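Local coordinates for antigen MTB48, Mycobacterial protein (Mycobacterium smegmatis, PDB 4WJ1) that is EspB of the ESX-1 type VII secretion system, here as its PE and PPE part, and probably takes part in DNA conjugation, at least in the recipient strain, at residues A[31-36]-A[154-159]; A[58-63]-A[201-206]; A[64-69]-A[117-122]; A[136-141]-A[253-258]; A[230-235]-A[259-264]. One frame throughout, in Å; residues are numbered along the deposited sequence.

Interaction 1 of 5, residues A[31-36]-A[154-159]; sequences GDATKP and LSMKYF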
# COMPACT_ATOMS: atom_id res chain seq x y z
N GLY A 31 2.68 -11.06 0.44
CA GLY A 31 1.77 -12.16 0.64
C GLY A 31 0.88 -11.92 1.85
O GLY A 31 0.81 -10.84 2.39
N ASP A 32 0.21 -12.97 2.28
CA ASP A 32 -0.67 -12.90 3.42
C ASP A 32 0.12 -13.36 4.67
O ASP A 32 1.33 -13.58 4.61
CB ASP A 32 -1.90 -13.76 3.14
CG ASP A 32 -3.11 -13.34 3.93
OD1 ASP A 32 -2.97 -12.51 4.86
OD2 ASP A 32 -4.20 -13.86 3.62
N ALA A 33 -0.57 -13.51 5.80
CA ALA A 33 0.07 -13.91 7.04
C ALA A 33 -0.95 -14.60 7.92
O ALA A 33 -2.14 -14.40 7.72
CB ALA A 33 0.65 -12.71 7.75
N THR A 34 -0.48 -15.40 8.89
CA THR A 34 -1.38 -15.95 9.90
C THR A 34 -1.02 -15.47 11.32
O THR A 34 0.12 -15.07 11.57
CB THR A 34 -1.37 -17.48 9.85
OG1 THR A 34 -0.05 -17.96 10.08
CG2 THR A 34 -1.83 -17.95 8.50
N LYS A 35 -2.02 -15.46 12.21
CA LYS A 35 -1.86 -15.21 13.66
C LYS A 35 -0.85 -16.12 14.33
O LYS A 35 -0.84 -17.31 14.04
CB LYS A 35 -3.18 -15.44 14.41
CG LYS A 35 -4.19 -14.38 14.28
CD LYS A 35 -5.58 -14.98 14.27
CE LYS A 35 -5.81 -15.80 15.50
NZ LYS A 35 -7.25 -16.17 15.60
N PRO A 36 -0.04 -15.59 15.26
CA PRO A 36 0.90 -16.41 16.03
C PRO A 36 0.19 -17.32 17.02
O PRO A 36 0.67 -18.40 17.30
CB PRO A 36 1.77 -15.38 16.77
CG PRO A 36 1.38 -14.05 16.22
CD PRO A 36 0.05 -14.16 15.59
N LEU A 154 6.62 -16.33 13.11
CA LEU A 154 7.37 -16.32 11.86
C LEU A 154 6.57 -15.81 10.68
O LEU A 154 7.13 -15.15 9.81
CB LEU A 154 7.89 -17.73 11.55
CG LEU A 154 8.86 -18.28 12.58
CD1 LEU A 154 9.25 -19.71 12.24
CD2 LEU A 154 10.08 -17.37 12.64
N SER A 155 5.28 -16.14 10.64
CA SER A 155 4.42 -15.67 9.55
C SER A 155 4.34 -14.14 9.58
O SER A 155 4.64 -13.47 8.59
CB SER A 155 3.02 -16.27 9.64
OG SER A 155 2.21 -15.83 8.56
N MSE A 156 3.98 -13.61 10.74
CA MSE A 156 3.91 -12.18 10.95
C MSE A 156 5.24 -11.50 10.67
O MSE A 156 5.28 -10.44 10.06
CB MSE A 156 3.42 -11.87 12.36
CG MSE A 156 1.92 -12.08 12.52
SE MSE A 156 0.87 -11.06 11.20
CE MSE A 156 1.74 -9.35 11.36
N LYS A 157 6.33 -12.13 11.08
CA LYS A 157 7.64 -11.55 10.83
C LYS A 157 7.96 -11.52 9.34
O LYS A 157 8.57 -10.59 8.85
CB LYS A 157 8.73 -12.29 11.61
CG LYS A 157 8.76 -11.91 13.09
CD LYS A 157 9.55 -12.89 13.93
CE LYS A 157 9.63 -12.41 15.38
NZ LYS A 157 9.99 -13.52 16.32
N TYR A 158 7.52 -12.53 8.61
CA TYR A 158 7.78 -12.54 7.18
C TYR A 158 6.92 -11.46 6.48
O TYR A 158 7.38 -10.77 5.56
CB TYR A 158 7.49 -13.90 6.59
CG TYR A 158 7.98 -14.02 5.19
CD1 TYR A 158 9.23 -13.55 4.84
CD2 TYR A 158 7.19 -14.60 4.19
CE1 TYR A 158 9.69 -13.65 3.54
CE2 TYR A 158 7.64 -14.70 2.89
CZ TYR A 158 8.90 -14.23 2.58
OH TYR A 158 9.36 -14.33 1.28
N PHE A 159 5.68 -11.35 6.93
CA PHE A 159 4.74 -10.33 6.51
C PHE A 159 5.38 -8.97 6.71
O PHE A 159 5.39 -8.14 5.81
CB PHE A 159 3.44 -10.50 7.31
CG PHE A 159 2.46 -9.33 7.23
CD1 PHE A 159 2.56 -8.26 8.12
CD2 PHE A 159 1.40 -9.34 6.33
CE1 PHE A 159 1.64 -7.23 8.08
CE2 PHE A 159 0.49 -8.30 6.28
CZ PHE A 159 0.61 -7.24 7.16
O HOH W 1 2.42 -15.32 12.89
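Ser155 turns OG anti to its own backbone N (chi1 -178°), and this aims the hydroxyl at the backbone of Ala33 and Thr34. Thr34 N donates to Ser155 OG at 2.7 Å, with a nearly straight N-H...O angle of 165°. Ser155 OG also lies 3.3 Å from Ala33 CA. Phe159 meets the methyl of Ala33 with its CB and the near part of its ring; Phe159 CB is 3.6 Å from Ala33 CB. Met156, a selenomethionine, is bent at chi2 and chi3, and Met156 SE reaches Ala33 CB at 3.8 Å. Met156 SE and Phe159 CB approach that methyl from directions about at right angles. The contact joins the loop between helices 12-22 and 40-96, in the PE part, to the start of helix 154-178 in the PPE part. Helix 40-96 packs on the same loop, and Tyr46 OH bonds to Ala33 O. A water bridges the two backbones: it donates to Thr34 O at 2.7 Å and accepts from Met156 N. Met156 CG packs on Pro36 CD at 4.2 Å.

Interaction 2 of 5, residues A[58-63]-A[201-206]; sequences ATFAAG and TWWADM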
# COMPACT_ATOMS: atom_id res chain seq x y z
N ALA A 58 -5.72 -2.51 -1.99
CA ALA A 58 -6.82 -1.99 -2.78
C ALA A 58 -6.49 -0.59 -3.30
O ALA A 58 -6.82 -0.24 -4.43
CB ALA A 58 -8.09 -1.96 -1.97
N THR A 59 -5.80 0.19 -2.47
CA THR A 59 -5.39 1.54 -2.81
C THR A 59 -4.38 1.51 -3.94
O THR A 59 -4.44 2.31 -4.87
CB THR A 59 -4.82 2.27 -1.57
OG1 THR A 59 -5.84 2.39 -0.58
CG2 THR A 59 -4.29 3.65 -1.92
N PHE A 60 -3.46 0.55 -3.86
CA PHE A 60 -2.44 0.39 -4.89
C PHE A 60 -3.11 0.07 -6.21
O PHE A 60 -2.66 0.51 -7.26
CB PHE A 60 -1.45 -0.72 -4.53
CG PHE A 60 -0.67 -0.47 -3.26
CD1 PHE A 60 -0.60 0.79 -2.70
CD2 PHE A 60 -0.02 -1.52 -2.63
CE1 PHE A 60 0.12 1.01 -1.53
CE2 PHE A 60 0.70 -1.31 -1.46
CZ PHE A 60 0.77 -0.04 -0.91
N ALA A 61 -4.18 -0.72 -6.16
CA ALA A 61 -4.90 -1.08 -7.39
C ALA A 61 -5.54 0.18 -8.00
O ALA A 61 -5.62 0.30 -9.23
CB ALA A 61 -5.96 -2.13 -7.11
N ALA A 62 -6.02 1.09 -7.16
CA ALA A 62 -6.56 2.35 -7.67
C ALA A 62 -5.43 3.14 -8.32
O ALA A 62 -5.62 3.74 -9.38
CB ALA A 62 -7.20 3.15 -6.56
N GLY A 63 -4.25 3.09 -7.71
CA GLY A 63 -3.06 3.72 -8.24
C GLY A 63 -2.74 3.24 -9.64
O GLY A 63 -2.51 4.04 -10.54
N THR A 201 4.72 11.16 -6.97
CA THR A 201 4.93 11.50 -5.58
C THR A 201 4.06 10.64 -4.67
O THR A 201 4.44 10.30 -3.56
CB THR A 201 4.66 12.99 -5.36
OG1 THR A 201 5.82 13.70 -5.78
CG2 THR A 201 4.40 13.32 -3.91
N TRP A 202 2.89 10.28 -5.18
CA TRP A 202 1.95 9.52 -4.39
C TRP A 202 2.45 8.08 -4.20
O TRP A 202 2.33 7.51 -3.13
CB TRP A 202 0.59 9.54 -5.06
CG TRP A 202 -0.43 8.66 -4.42
CD1 TRP A 202 -1.27 8.99 -3.40
CD2 TRP A 202 -0.73 7.32 -4.78
NE1 TRP A 202 -2.08 7.92 -3.10
CE2 TRP A 202 -1.77 6.88 -3.93
CE3 TRP A 202 -0.23 6.43 -5.74
CZ2 TRP A 202 -2.31 5.60 -4.02
CZ3 TRP A 202 -0.77 5.16 -5.83
CH2 TRP A 202 -1.81 4.76 -4.97
N TRP A 203 3.04 7.53 -5.25
CA TRP A 203 3.62 6.20 -5.16
C TRP A 203 4.70 6.17 -4.09
O TRP A 203 4.76 5.24 -3.30
CB TRP A 203 4.17 5.78 -6.51
CG TRP A 203 3.15 5.13 -7.38
CD1 TRP A 203 2.79 5.52 -8.62
CD2 TRP A 203 2.35 3.98 -7.06
NE1 TRP A 203 1.81 4.68 -9.12
CE2 TRP A 203 1.53 3.73 -8.18
CE3 TRP A 203 2.26 3.12 -5.95
CZ2 TRP A 203 0.62 2.67 -8.22
CZ3 TRP A 203 1.35 2.08 -5.99
CH2 TRP A 203 0.54 1.85 -7.12
N ALA A 204 5.52 7.21 -4.03
CA ALA A 204 6.52 7.31 -2.99
C ALA A 204 5.87 7.37 -1.61
O ALA A 204 6.38 6.80 -0.66
CB ALA A 204 7.39 8.50 -3.21
N ASP A 205 4.75 8.07 -1.51
CA ASP A 205 4.00 8.09 -0.25
C ASP A 205 3.47 6.70 0.07
O ASP A 205 3.49 6.27 1.22
CB ASP A 205 2.84 9.09 -0.30
CG ASP A 205 3.31 10.52 -0.53
OD1 ASP A 205 4.52 10.77 -0.36
OD2 ASP A 205 2.48 11.40 -0.88
N MSE A 206 3.01 5.99 -0.95
CA MSE A 206 2.53 4.64 -0.76
C MSE A 206 3.67 3.75 -0.25
O MSE A 206 3.45 2.89 0.60
CB MSE A 206 1.93 4.11 -2.07
CG MSE A 206 0.57 4.70 -2.38
SE MSE A 206 -0.65 4.70 -0.84
CE MSE A 206 -0.50 6.58 -0.36
O HOH W 2 0.19 4.05 -11.26
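Thr59 opens the contact with its methyl: CG2 meets the edge of the Trp202 indole, 3.5 Å from CZ2, near the ring plane. This is packing between two long antiparallel helices of the PE-PPE helical bundle, 40-96 and 187-230. Their short segments run at 165° with axes 11.4 Å apart. The wide spacing is filled by Phe60 from one helix and Trp202, Trp203 and the selenomethionine Met206 from the other. Thr59 CG2 also touches Met206 SE, while Thr59 OG1 bonds back to Lys55 O within its own helix. Phe60 comes next. Its CG lies beside the backbone N (chi1 -61°), and the ring reaches across the interface. Phe60 CE1 is 3.6 Å from Met206 CB. Met206 SE sits at the ring's edge, 5.2 Å from the Phe60 centroid, a Met-aromatic contact. Phe60 CD1 packs on Trp203 CZ3 at 4.0 Å. Helix 154-178 adds Trp163, Tyr166 and Leu170 around the Phe60 side chain. Gly63 has no side chain, and both indoles pack on its backbone: Gly63 CA lies 3.6 Å from Trp202 CZ3, and Trp203 CZ2 lies against Gly63 C. The six-membered end of Trp202 lies over a face of Trp203, and Trp202 NE1 is bonded to Gly281 O. One water joins the helices beside Gly63: it accepts from Trp203 NE1, in the plane of that indole, and donates to Gly63 O, 2.8 Å from each.

Interaction 3 of 5, residues A[64-69]-A[117-122]; sequences DREGER and PGPLAI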
# COMPACT_ATOMS: atom_id res chain seq x y z
N ASP A 64 -2.74 1.92 -9.81
CA ASP A 64 -2.56 1.31 -11.13
C ASP A 64 -3.52 1.90 -12.16
O ASP A 64 -3.13 2.15 -13.30
CB ASP A 64 -2.76 -0.20 -11.06
CG ASP A 64 -1.66 -0.91 -10.27
OD1 ASP A 64 -0.57 -0.33 -10.09
OD2 ASP A 64 -1.87 -2.08 -9.87
N ARG A 65 -4.77 2.12 -11.76
CA ARG A 65 -5.78 2.61 -12.66
C ARG A 65 -5.35 3.98 -13.16
O ARG A 65 -5.40 4.26 -14.35
CB ARG A 65 -7.14 2.67 -11.97
CG ARG A 65 -8.21 3.40 -12.77
CD ARG A 65 -8.31 2.81 -14.17
NE ARG A 65 -8.84 1.45 -14.16
CZ ARG A 65 -10.12 1.14 -13.93
NH1 ARG A 65 -11.00 2.10 -13.67
NH2 ARG A 65 -10.51 -0.12 -13.95
N GLU A 66 -4.89 4.81 -12.24
CA GLU A 66 -4.43 6.14 -12.57
C GLU A 66 -3.26 6.17 -13.54
O GLU A 66 -3.19 7.03 -14.42
CB GLU A 66 -4.09 6.88 -11.29
CG GLU A 66 -5.35 7.14 -10.46
CD GLU A 66 -6.52 7.79 -11.28
OE1 GLU A 66 -6.26 8.50 -12.29
OE2 GLU A 66 -7.70 7.58 -10.89
N GLY A 67 -2.34 5.22 -13.40
CA GLY A 67 -1.21 5.15 -14.29
C GLY A 67 -1.72 4.89 -15.69
O GLY A 67 -1.28 5.52 -16.65
N GLU A 68 -2.69 3.99 -15.78
CA GLU A 68 -3.30 3.66 -17.06
C GLU A 68 -4.08 4.84 -17.64
O GLU A 68 -4.17 4.98 -18.85
CB GLU A 68 -4.22 2.45 -16.91
CG GLU A 68 -3.47 1.19 -16.51
CD GLU A 68 -4.39 0.14 -15.94
OE1 GLU A 68 -3.89 -0.77 -15.24
OE2 GLU A 68 -5.62 0.23 -16.19
N ARG A 69 -4.65 5.67 -16.77
CA ARG A 69 -5.43 6.81 -17.22
C ARG A 69 -4.51 7.88 -17.80
O ARG A 69 -4.81 8.46 -18.84
CB ARG A 69 -6.28 7.38 -16.09
CG ARG A 69 -7.32 6.41 -15.58
CD ARG A 69 -8.27 7.04 -14.58
NE ARG A 69 -9.07 8.06 -15.23
CZ ARG A 69 -8.91 9.37 -15.05
NH1 ARG A 69 -7.97 9.81 -14.23
NH2 ARG A 69 -9.69 10.22 -15.69
N PRO A 117 -10.91 5.24 -19.10
CA PRO A 117 -11.52 4.63 -17.91
C PRO A 117 -11.53 5.59 -16.72
O PRO A 117 -10.66 6.45 -16.62
CB PRO A 117 -10.61 3.43 -17.61
CG PRO A 117 -9.95 3.14 -18.90
CD PRO A 117 -9.80 4.43 -19.62
N GLY A 118 -12.48 5.42 -15.82
CA GLY A 118 -12.58 6.33 -14.69
C GLY A 118 -11.71 5.84 -13.55
O GLY A 118 -11.17 4.73 -13.61
N PRO A 119 -11.57 6.67 -12.51
CA PRO A 119 -10.88 6.25 -11.29
C PRO A 119 -11.45 4.94 -10.78
O PRO A 119 -12.64 4.67 -10.98
CB PRO A 119 -11.14 7.40 -10.32
CG PRO A 119 -11.36 8.61 -11.22
CD PRO A 119 -12.06 8.06 -12.43
N LEU A 120 -10.61 4.13 -10.15
CA LEU A 120 -11.04 2.84 -9.59
C LEU A 120 -11.63 3.02 -8.18
O LEU A 120 -11.08 3.76 -7.37
CB LEU A 120 -9.87 1.86 -9.56
CG LEU A 120 -10.20 0.45 -9.06
CD1 LEU A 120 -11.11 -0.26 -10.05
CD2 LEU A 120 -8.95 -0.37 -8.78
N ALA A 121 -12.75 2.36 -7.91
CA ALA A 121 -13.33 2.35 -6.57
C ALA A 121 -12.40 1.66 -5.57
O ALA A 121 -11.85 0.60 -5.86
CB ALA A 121 -14.68 1.66 -6.58
N ILE A 122 -12.25 2.28 -4.40
CA ILE A 122 -11.51 1.67 -3.30
C ILE A 122 -12.51 1.19 -2.23
O ILE A 122 -13.03 1.99 -1.44
CB ILE A 122 -10.50 2.66 -2.68
CG1 ILE A 122 -9.61 3.25 -3.78
CG2 ILE A 122 -9.67 2.00 -1.58
CD1 ILE A 122 -8.56 4.20 -3.25
O HOH W 3 -8.22 5.29 -9.41
O HOH W 4 -11.88 9.18 -17.27
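Segment 117-122 is extended and runs beside one turn of helix 40-96, with Arg65 CA 6.1 Å from Leu120 CA and Arg69 CA 6.5 Å from Pro117 CA. Arg65 and Arg69 each grip a loop carbonyl. Arg65 is bent at chi2 and chi3, which brings Arg65 NH1 to Gly118 O at 2.6 Å, a hydrogen bond in the guanidinium plane. Pro117 CB lies over one face of that group and Leu120 CD1 over the opposite face. Arg69 NE donates to Pro117 O at 2.7 Å, in both the guanidinium and carbonyl planes. This irregular chain connects helix 40-96 of the PE part to helix 139-147 of the PPE part, and here it packs back on the PE helix. Glu66 OE1 uses its syn lone pair to accept from Arg69 NH1 at 2.9 Å, a salt bridge; Ile286 O also bonds to that NH1. Glu66 OE2 rests against Pro119 and bonds to Ser285 OG. One water joins Glu66 OE2 to Leu120 N; another joins Arg69 NH2 to Pro117 O.

Interaction 4 of 5, residues A[136-141]-A[253-258]; sequences EMDWEA and NAWAML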
# COMPACT_ATOMS: atom_id res chain seq x y z
N GLU A 136 -9.88 -11.68 31.72
CA GLU A 136 -8.92 -12.31 32.62
C GLU A 136 -8.69 -13.75 32.19
O GLU A 136 -9.60 -14.39 31.66
CB GLU A 136 -9.40 -12.25 34.07
CG GLU A 136 -9.10 -10.95 34.79
CD GLU A 136 -9.51 -11.01 36.24
OE1 GLU A 136 -10.73 -11.20 36.50
OE2 GLU A 136 -8.63 -10.90 37.13
N MSE A 137 -7.47 -14.26 32.40
CA MSE A 137 -7.15 -15.64 32.04
C MSE A 137 -6.35 -16.40 33.09
O MSE A 137 -5.62 -15.80 33.87
CB MSE A 137 -6.36 -15.69 30.73
CG MSE A 137 -7.07 -15.11 29.52
SE MSE A 137 -6.12 -15.77 27.96
CE MSE A 137 -6.17 -17.68 28.41
N ASP A 138 -6.50 -17.73 33.09
CA ASP A 138 -5.67 -18.62 33.90
C ASP A 138 -4.31 -18.82 33.23
O ASP A 138 -4.23 -18.93 32.01
CB ASP A 138 -6.38 -19.95 34.09
CG ASP A 138 -5.50 -20.99 34.75
OD1 ASP A 138 -4.68 -21.62 34.05
OD2 ASP A 138 -5.65 -21.19 35.98
N TRP A 139 -3.24 -18.89 34.02
CA TRP A 139 -1.89 -18.89 33.44
C TRP A 139 -1.56 -20.16 32.66
O TRP A 139 -0.86 -20.10 31.65
CB TRP A 139 -0.83 -18.64 34.51
CG TRP A 139 -0.57 -19.76 35.47
CD1 TRP A 139 -1.15 -19.94 36.69
CD2 TRP A 139 0.39 -20.81 35.33
NE1 TRP A 139 -0.63 -21.06 37.31
CE2 TRP A 139 0.32 -21.61 36.49
CE3 TRP A 139 1.29 -21.17 34.32
CZ2 TRP A 139 1.11 -22.74 36.67
CZ3 TRP A 139 2.09 -22.30 34.51
CH2 TRP A 139 1.99 -23.07 35.67
N GLU A 140 -2.05 -21.31 33.12
CA GLU A 140 -1.78 -22.54 32.38
C GLU A 140 -2.57 -22.50 31.08
O GLU A 140 -2.06 -22.84 30.02
CB GLU A 140 -2.12 -23.78 33.19
CG GLU A 140 -1.77 -23.68 34.67
CD GLU A 140 -2.07 -24.96 35.45
OE1 GLU A 140 -2.48 -25.96 34.81
OE2 GLU A 140 -1.89 -24.97 36.69
N ALA A 141 -3.82 -22.05 31.17
CA ALA A 141 -4.67 -21.91 30.00
C ALA A 141 -4.03 -20.99 28.98
O ALA A 141 -4.08 -21.26 27.78
CB ALA A 141 -6.04 -21.39 30.38
N ASN A 253 1.82 -20.73 46.69
CA ASN A 253 2.54 -19.48 46.44
C ASN A 253 3.14 -19.49 45.04
O ASN A 253 3.11 -18.48 44.33
CB ASN A 253 3.63 -19.25 47.48
CG ASN A 253 3.05 -18.94 48.86
OD1 ASN A 253 1.97 -18.35 48.97
ND2 ASN A 253 3.76 -19.35 49.91
N ALA A 254 3.65 -20.65 44.63
CA ALA A 254 4.14 -20.84 43.28
C ALA A 254 3.04 -20.58 42.25
O ALA A 254 3.26 -19.88 41.26
CB ALA A 254 4.69 -22.22 43.11
N TRP A 255 1.86 -21.16 42.48
CA TRP A 255 0.76 -20.99 41.54
C TRP A 255 0.44 -19.52 41.41
O TRP A 255 0.30 -19.00 40.30
CB TRP A 255 -0.49 -21.77 41.96
CG TRP A 255 -1.56 -21.77 40.90
CD1 TRP A 255 -1.79 -22.75 39.97
CD2 TRP A 255 -2.52 -20.74 40.65
NE1 TRP A 255 -2.84 -22.38 39.15
CE2 TRP A 255 -3.30 -21.16 39.55
CE3 TRP A 255 -2.79 -19.50 41.25
CZ2 TRP A 255 -4.34 -20.37 39.04
CZ3 TRP A 255 -3.83 -18.72 40.74
CH2 TRP A 255 -4.59 -19.16 39.64
N ALA A 256 0.36 -18.84 42.54
CA ALA A 256 0.06 -17.42 42.57
C ALA A 256 1.10 -16.60 41.82
O ALA A 256 0.75 -15.72 41.02
CB ALA A 256 -0.04 -16.95 44.00
N MSE A 257 2.37 -16.90 42.06
CA MSE A 257 3.46 -16.19 41.39
C MSE A 257 3.37 -16.34 39.88
O MSE A 257 3.52 -15.36 39.14
CB MSE A 257 4.81 -16.69 41.87
CG MSE A 257 5.26 -16.07 43.15
SE MSE A 257 6.99 -16.78 43.62
CE MSE A 257 7.97 -16.08 42.09
N LEU A 258 3.13 -17.56 39.43
CA LEU A 258 3.02 -17.83 38.00
C LEU A 258 1.78 -17.15 37.43
O LEU A 258 1.80 -16.65 36.31
CB LEU A 258 2.99 -19.34 37.74
CG LEU A 258 4.30 -20.04 38.12
CD1 LEU A 258 4.07 -21.49 38.45
CD2 LEU A 258 5.29 -19.91 36.98
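Trp139 has an aliphatic group on each face of its indole: Leu258 CB on one, Glu140 CG on the opposite. Leu258 CB makes a CH-pi contact, 3.9 Å from the centroid of the Trp139 five-membered ring. The edge of Trp139 points at a face of Trp255, a T-shaped pair with planes at 64° and five-membered centroids 4.5 Å apart. NE1 of Trp139 lies 3.2 Å from NE1 of Trp255; both are donors, so no hydrogen bond joins them. Carboxylate oxygens meet the edge of Trp255, Asp138 OD2 at 3.4 Å from CZ2 and Glu140 OE2 at 3.7 Å from NE1. Trp139 takes chi1 72°, with CG between its backbone N and carbonyl carbon, turning the ring toward Leu258. Asp138 is the N-cap of helix 139-147: its OD1 accepts from Ala141 N at 3.0 Å and weakly from Glu140 N. The contact fastens the start of this short PPE helix to helix 248-272, while Val237 of helix 234-242 touches both Trp139 and Glu140.

Interaction 5 of 5, residues A[230-235]-A[259-264]; sequences NHPTLE and QEQSED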
# COMPACT_ATOMS: atom_id res chain seq x y z
N ASN A 230 8.41 -13.54 28.61
CA ASN A 230 8.07 -13.29 30.00
C ASN A 230 6.88 -14.06 30.52
O ASN A 230 6.64 -14.08 31.72
CB ASN A 230 7.81 -11.80 30.22
CG ASN A 230 9.01 -10.96 29.92
OD1 ASN A 230 10.14 -11.47 29.90
ND2 ASN A 230 8.79 -9.66 29.67
N HIS A 231 6.09 -14.66 29.64
CA HIS A 231 4.92 -15.38 30.10
C HIS A 231 5.33 -16.78 30.53
O HIS A 231 6.27 -17.34 29.98
CB HIS A 231 3.84 -15.46 29.02
CG HIS A 231 2.53 -15.98 29.51
ND1 HIS A 231 2.28 -17.32 29.68
CD2 HIS A 231 1.41 -15.33 29.91
CE1 HIS A 231 1.05 -17.48 30.13
NE2 HIS A 231 0.50 -16.29 30.28
N PRO A 232 4.65 -17.34 31.54
CA PRO A 232 4.94 -18.73 31.88
C PRO A 232 4.83 -19.63 30.66
O PRO A 232 3.96 -19.45 29.81
CB PRO A 232 3.87 -19.05 32.92
CG PRO A 232 3.66 -17.74 33.61
CD PRO A 232 3.75 -16.71 32.52
N THR A 233 5.74 -20.59 30.56
CA THR A 233 5.79 -21.46 29.40
C THR A 233 4.94 -22.69 29.60
O THR A 233 4.47 -22.95 30.71
CB THR A 233 7.22 -21.91 29.09
OG1 THR A 233 7.74 -22.60 30.24
CG2 THR A 233 8.08 -20.70 28.76
N LEU A 234 4.73 -23.43 28.52
CA LEU A 234 3.94 -24.63 28.60
C LEU A 234 4.73 -25.63 29.43
O LEU A 234 4.16 -26.38 30.21
CB LEU A 234 3.60 -25.16 27.21
CG LEU A 234 2.56 -26.29 27.18
CD1 LEU A 234 1.36 -25.96 28.06
CD2 LEU A 234 2.11 -26.56 25.76
N GLU A 235 6.05 -25.59 29.30
CA GLU A 235 6.94 -26.39 30.13
C GLU A 235 6.78 -26.03 31.60
O GLU A 235 6.91 -26.89 32.47
CB GLU A 235 8.40 -26.23 29.69
CG GLU A 235 9.37 -27.11 30.50
CD GLU A 235 10.83 -27.04 30.04
OE1 GLU A 235 11.16 -26.27 29.10
OE2 GLU A 235 11.66 -27.79 30.63
N GLN A 259 0.71 -17.13 38.21
CA GLN A 259 -0.50 -16.44 37.78
C GLN A 259 -0.23 -14.94 37.60
O GLN A 259 -0.68 -14.34 36.62
CB GLN A 259 -1.64 -16.67 38.78
CG GLN A 259 -2.94 -15.99 38.39
CD GLN A 259 -3.50 -16.49 37.08
OE1 GLN A 259 -3.19 -17.60 36.64
NE2 GLN A 259 -4.31 -15.67 36.42
N GLU A 260 0.51 -14.35 38.54
CA GLU A 260 0.82 -12.93 38.41
C GLU A 260 1.80 -12.69 37.25
O GLU A 260 1.69 -11.69 36.55
CB GLU A 260 1.36 -12.33 39.72
CG GLU A 260 1.45 -10.79 39.65
CD GLU A 260 1.81 -10.07 40.96
OE1 GLU A 260 2.02 -10.72 42.00
OE2 GLU A 260 1.85 -8.82 40.94
N GLN A 261 2.72 -13.62 37.01
CA GLN A 261 3.57 -13.55 35.82
C GLN A 261 2.74 -13.48 34.55
O GLN A 261 3.01 -12.68 33.65
CB GLN A 261 4.50 -14.74 35.73
CG GLN A 261 5.80 -14.54 36.44
CD GLN A 261 6.58 -15.85 36.57
OE1 GLN A 261 6.64 -16.62 35.61
NE2 GLN A 261 7.17 -16.09 37.75
N SER A 262 1.73 -14.34 34.47
CA SER A 262 0.90 -14.41 33.28
C SER A 262 0.13 -13.11 33.10
O SER A 262 0.12 -12.53 32.02
CB SER A 262 -0.06 -15.57 33.37
OG SER A 262 -0.94 -15.56 32.26
N GLU A 263 -0.53 -12.67 34.16
CA GLU A 263 -1.33 -11.47 34.09
C GLU A 263 -0.49 -10.29 33.66
O GLU A 263 -0.88 -9.52 32.77
CB GLU A 263 -1.98 -11.20 35.44
CG GLU A 263 -3.11 -12.15 35.73
CD GLU A 263 -3.63 -12.00 37.13
OE1 GLU A 263 -3.08 -11.15 37.87
OE2 GLU A 263 -4.58 -12.73 37.49
N ASP A 264 0.68 -10.15 34.28
CA ASP A 264 1.56 -9.03 33.96
C ASP A 264 2.04 -9.10 32.52
O ASP A 264 2.05 -8.09 31.82
CB ASP A 264 2.74 -8.98 34.92
CG ASP A 264 2.32 -8.63 36.35
OD1 ASP A 264 1.16 -8.22 36.55
OD2 ASP A 264 3.16 -8.75 37.26
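This is a buried polar contact at a helix break in the PPE part of the bundle, where the chain leaves helix 187-230 and turns into helix 234-242 alongside helix 248-272. His231 is the first residue to depart from helical geometry. It is also the residue closest to the partner helix by backbone, with His231 CA 5.2 Å from Ser262 CA. The imidazole bridges the turn and that helix. His231 NE2 is hydrogen-bonded to Ser262 OG at 2.6 Å, with the hydroxyl near the ring plane; either atom could be the donor. His231 ND1 donates to Pro232 O at 2.7 Å with an N-H...O angle of 158°, landing on a carbonyl lone pair. Bonds at both nitrogens should hold the ring's rotation. His231 has CG anti to its N (chi1 -170°), which swings the imidazole over to Ser262. Pro232 CD sits over one face of the His231 ring, toward its rim. Ala142 and Ile146 of helix 139-147 touch the same side chain. After Pro232, Thr233 is the N-cap of helix 234-242, its side chain capping a backbone N of that helix. The proline ring also packs on the partner helix, Pro232 CD lying 3.7 Å from both N and CA of Ser262. The extended Gln261 side chain crosses Pro232 at a slant. Gln261 OE1 and CB each lie 3.8 Å from Pro232 CG.

The five contacts are spread along an elongated helical bundle. Interactions 2 and 3 share helix 40-96, with centres 11 Å apart. They touch directly: Leu120 CD2 lies 3.4 Å from Ala61 O, and Ile122 CG1 packs on Ala62 CB. Interactions 4 and 5 share helix 248-272, with centres 7 Å apart. Gln259 joins them through probable hydrogen bonds, its NE2 to Met137 O and its OE1 to Trp139 N. Interaction 1 lies between these pairs, its centre about 23 Å from that of interaction 2 and about 24 Å from that of interaction 5. Interactions 1 and 2 tie the PE part to the PPE part, 3 ties loop 117-122 to the PE helix, and 4 and 5 lie within the PPE part.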